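Local coordinates for putative iron-regulated protein A (Parabacteroides distasonis ATCC 8503, PDB 4ECG) that binds calcium ions and is an imelysin-like protein of the M75 peptidase family, possibly a metalloendopeptidase, at residues W88-A93 and G301-D306. Residues are numbered along the deposited sequence; the frame is centred on the assembly and turned at random.
With CA (calcium ion), chain F.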
ATOM      1  N   TRP A  88      -0.844  -4.208   4.721  1.00 46.05           N
ATOM      2  CA  TRP A  88      -0.401  -4.153   3.359  1.00 46.40           C
ATOM      3  C   TRP A  88      -0.381  -2.704   2.899  1.00 47.48           C
ATOM      4  O   TRP A  88       0.566  -2.276   2.263  1.00 45.76           O
ATOM      5  CB  TRP A  88      -1.289  -4.999   2.448  1.00 46.97           C
ATOM      6  CG  TRP A  88      -1.089  -4.715   0.984  1.00 46.88           C
ATOM      7  CD1 TRP A  88      -2.001  -4.168   0.127  1.00 50.54           C
ATOM      8  CD2 TRP A  88       0.103  -4.938   0.170  1.00 45.52           C
ATOM      9  NE1 TRP A  88      -1.487  -4.041  -1.107  1.00 52.41           N
ATOM     10  CE2 TRP A  88      -0.227  -4.488  -1.154  1.00 48.92           C
ATOM     11  CE3 TRP A  88       1.353  -5.451   0.408  1.00 51.85           C
ATOM     12  CZ2 TRP A  88       0.671  -4.516  -2.193  1.00 49.57           C
ATOM     13  CZ3 TRP A  88       2.269  -5.490  -0.650  1.00 55.41           C
ATOM     14  CH2 TRP A  88       1.934  -5.026  -1.915  1.00 52.72           C
ATOM     15  N   GLU A  89      -1.416  -1.938   3.192  1.00 43.81           N
ATOM     16  CA  GLU A  89      -1.441  -0.574   2.709  1.00 44.37           C
ATOM     17  C   GLU A  89      -0.473   0.293   3.530  1.00 44.93           C
ATOM     18  O   GLU A  89       0.077   1.258   3.013  1.00 43.64           O
ATOM     19  CB  GLU A  89      -2.856   0.003   2.768  1.00 43.44           C
ATOM     20  CG  GLU A  89      -3.844  -0.551   1.791  1.00 49.00           C
ATOM     21  CD  GLU A  89      -3.474  -0.309   0.342  1.00 52.36           C
ATOM     22  OE1 GLU A  89      -3.521   0.824  -0.152  1.00 60.75           O
ATOM     23  OE2 GLU A  89      -3.153  -1.281  -0.329  1.00 65.10           O
ATOM     24  N   GLN A  90      -0.269  -0.073   4.800  1.00 42.83           N
ATOM     25  CA  GLN A  90       0.741   0.536   5.654  1.00 44.48           C
ATOM     26  C   GLN A  90       2.160   0.185   5.227  1.00 50.14           C
ATOM     27  O   GLN A  90       3.127   0.616   5.869  1.00 45.68           O
ATOM     28  CB  GLN A  90       0.493   0.208   7.139  1.00 46.03           C
ATOM     29  CG  GLN A  90      -0.773   0.896   7.649  1.00 48.29           C
ATOM     30  CD  GLN A  90      -0.965   0.857   9.150  1.00 49.24           C
ATOM     31  OE1 GLN A  90      -0.261   0.184   9.859  1.00 45.92           O
ATOM     32  NE2 GLN A  90      -1.954   1.575   9.618  1.00 45.68           N
ATOM     33  N   SER A  91       2.307  -0.525   4.100  1.00 51.32           N
ATOM     34  CA  SER A  91       3.633  -0.931   3.643  1.00 48.73           C
ATOM     35  C   SER A  91       4.001  -0.337   2.314  1.00 44.80           C
ATOM     36  O   SER A  91       5.073  -0.634   1.784  1.00 48.14           O
ATOM     37  CB  SER A  91       3.727  -2.454   3.568  1.00 48.20           C
ATOM     38  OG  SER A  91       3.184  -2.935   2.367  1.00 46.80           O
ATOM     39  N   GLU A  92       3.150   0.533   1.784  1.00 43.89           N
ATOM     40  CA  GLU A  92       3.379   1.084   0.458  1.00 43.36           C
ATOM     41  C   GLU A  92       4.448   2.168   0.414  1.00 46.75           C
ATOM     42  O   GLU A  92       4.836   2.585  -0.700  1.00 45.88           O
ATOM     43  CB  GLU A  92       2.081   1.530  -0.220  1.00 48.11           C
ATOM     44  CG  GLU A  92       1.225   0.330  -0.670  1.00 61.05           C
ATOM     45  CD  GLU A  92       0.169   0.632  -1.743  1.00 68.33           C
ATOM     46  OE1 GLU A  92       0.387   1.522  -2.600  1.00 71.65           O
ATOM     47  OE2 GLU A  92      -0.875  -0.081  -1.738  1.00 79.55           O
ATOM     48  N   ALA A  93       4.953   2.601   1.578  1.00 42.68           N
ATOM     49  CA  ALA A  93       6.099   3.543   1.591  1.00 44.27           C
ATOM     50  C   ALA A  93       7.405   2.791   1.351  1.00 46.91           C
ATOM     51  O   ALA A  93       8.444   3.419   1.151  1.00 45.94           O
ATOM     52  CB  ALA A  93       6.176   4.341   2.898  1.00 43.05           C
ATOM     53  N   GLY A 301      10.208   6.033  12.654  1.00 53.78           N
ATOM     54  CA  GLY A 301      11.001   4.870  13.031  1.00 54.52           C
ATOM     55  C   GLY A 301      10.332   3.818  13.881  1.00 54.00           C
ATOM     56  O   GLY A 301      11.006   3.114  14.604  1.00 59.32           O
ATOM     57  N   GLY A 302       9.014   3.690  13.773  1.00 53.68           N
ATOM     58  CA  GLY A 302       8.280   2.574  14.387  1.00 54.82           C
ATOM     59  C   GLY A 302       6.823   2.553  13.932  1.00 54.65           C
ATOM     60  O   GLY A 302       6.302   3.565  13.483  1.00 55.70           O
ATOM     61  N   ARG A 303       6.154   1.418  14.002  1.00 57.04           N
ATOM     62  CA  ARG A 303       4.698   1.421  13.700  1.00 59.40           C
ATOM     63  C   ARG A 303       3.891   2.298  14.696  1.00 57.32           C
ATOM     64  O   ARG A 303       4.103   2.248  15.911  1.00 57.08           O
ATOM     65  CB  ARG A 303       4.141   0.018  13.707  1.00 60.97           C
ATOM     66  CG  ARG A 303       4.860  -0.977  12.814  1.00 62.40           C
ATOM     67  CD  ARG A 303       3.983  -2.208  12.689  1.00 67.79           C
ATOM     68  NE  ARG A 303       2.778  -1.879  11.897  1.00 76.32           N
ATOM     69  CZ  ARG A 303       1.829  -2.733  11.510  1.00 72.05           C
ATOM     70  NH1 ARG A 303       1.903  -4.001  11.811  1.00 72.96           N
ATOM     71  NH2 ARG A 303       0.797  -2.312  10.805  1.00 74.80           N
ATOM     72  N   ASP A 304       3.016   3.145  14.160  1.00 58.84           N
ATOM     73  CA  ASP A 304       2.115   3.964  14.970  1.00 64.54           C
ATOM     74  C   ASP A 304       2.869   4.988  15.846  1.00 63.67           C
ATOM     75  O   ASP A 304       2.285   5.590  16.723  1.00 57.75           O
ATOM     76  CB  ASP A 304       1.185   3.077  15.835  1.00 66.01           C
ATOM     77  CG  ASP A 304       0.062   2.350  14.995  1.00 72.78           C
ATOM     78  OD1 ASP A 304      -0.283   2.807  13.860  1.00 66.06           O
ATOM     79  OD2 ASP A 304      -0.507   1.337  15.504  1.00 81.54           O
ATOM     80  N   LEU A 305       4.150   5.212  15.567  1.00 59.09           N
ATOM     81  CA  LEU A 305       4.869   6.264  16.265  1.00 59.66           C
ATOM     82  C   LEU A 305       4.578   7.652  15.661  1.00 56.06           C
ATOM     83  O   LEU A 305       4.209   7.797  14.503  1.00 56.62           O
ATOM     84  CB  LEU A 305       6.373   5.991  16.266  1.00 57.10           C
ATOM     85  CG  LEU A 305       6.868   4.712  16.944  1.00 61.64           C
ATOM     86  CD1 LEU A 305       8.397   4.748  17.150  1.00 57.27           C
ATOM     87  CD2 LEU A 305       6.128   4.470  18.267  1.00 60.47           C
ATOM     88  N   ASP A 306       4.788   8.668  16.460  1.00 54.73           N
ATOM     89  CA  ASP A 306       4.668  10.046  16.019  1.00 57.98           C
ATOM     90  C   ASP A 306       5.767  10.900  16.666  1.00 55.89           C
ATOM     91  O   ASP A 306       6.633  10.358  17.332  1.00 54.04           O
ATOM     92  CB  ASP A 306       3.251  10.578  16.294  1.00 56.97           C
ATOM     93  CG  ASP A 306       2.938  10.729  17.767  1.00 59.73           C
ATOM     94  OD1 ASP A 306       3.841  10.827  18.644  1.00 66.07           O
ATOM     95  OD2 ASP A 306       1.742  10.812  18.039  1.00 64.44           O
TER
HETATM   96 CA    CA F 504      -2.855  -0.553  -3.584  1.00 93.49          CA
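Q90 and R303 meet where the turn at the end of helix 71-89, which supplies calcium ligand E92, faces the loop between helices 284-300 and 315-322. One bond joins the two segments: R303 NH2 donates a hydrogen bond to Q90 OE1 at 2.9 Å, with an N-H...O angle of 152°. The oxygen sits at the guanidinium edge, almost in its plane. The donor is tilted 24° from the plane of the Q90 amide, and the two flat groups stand nearly perpendicular. The Q90 chain runs extended beyond CG (chi2 -169°), which carries the amide out to the arginine. Q90 NE2 bonds to N290 OD1 of helix 284-300, and R303 NH1 forms a salt bridge with D50 of helix 29-68, so each flat group is fixed at two points. Around Q90, a type I turn runs from E89 to E92. W88 O accepts from both S91 N and S91 OG (2.7 Å for the latter), on the same face of its carbonyl. At the end of the turn, E92 OE2 binds the calcium at 2.7 Å, and D109 also binds this ion. The contact is a polar link between a helix-end turn and an interhelical loop, within the largely helical imelysin-like fold.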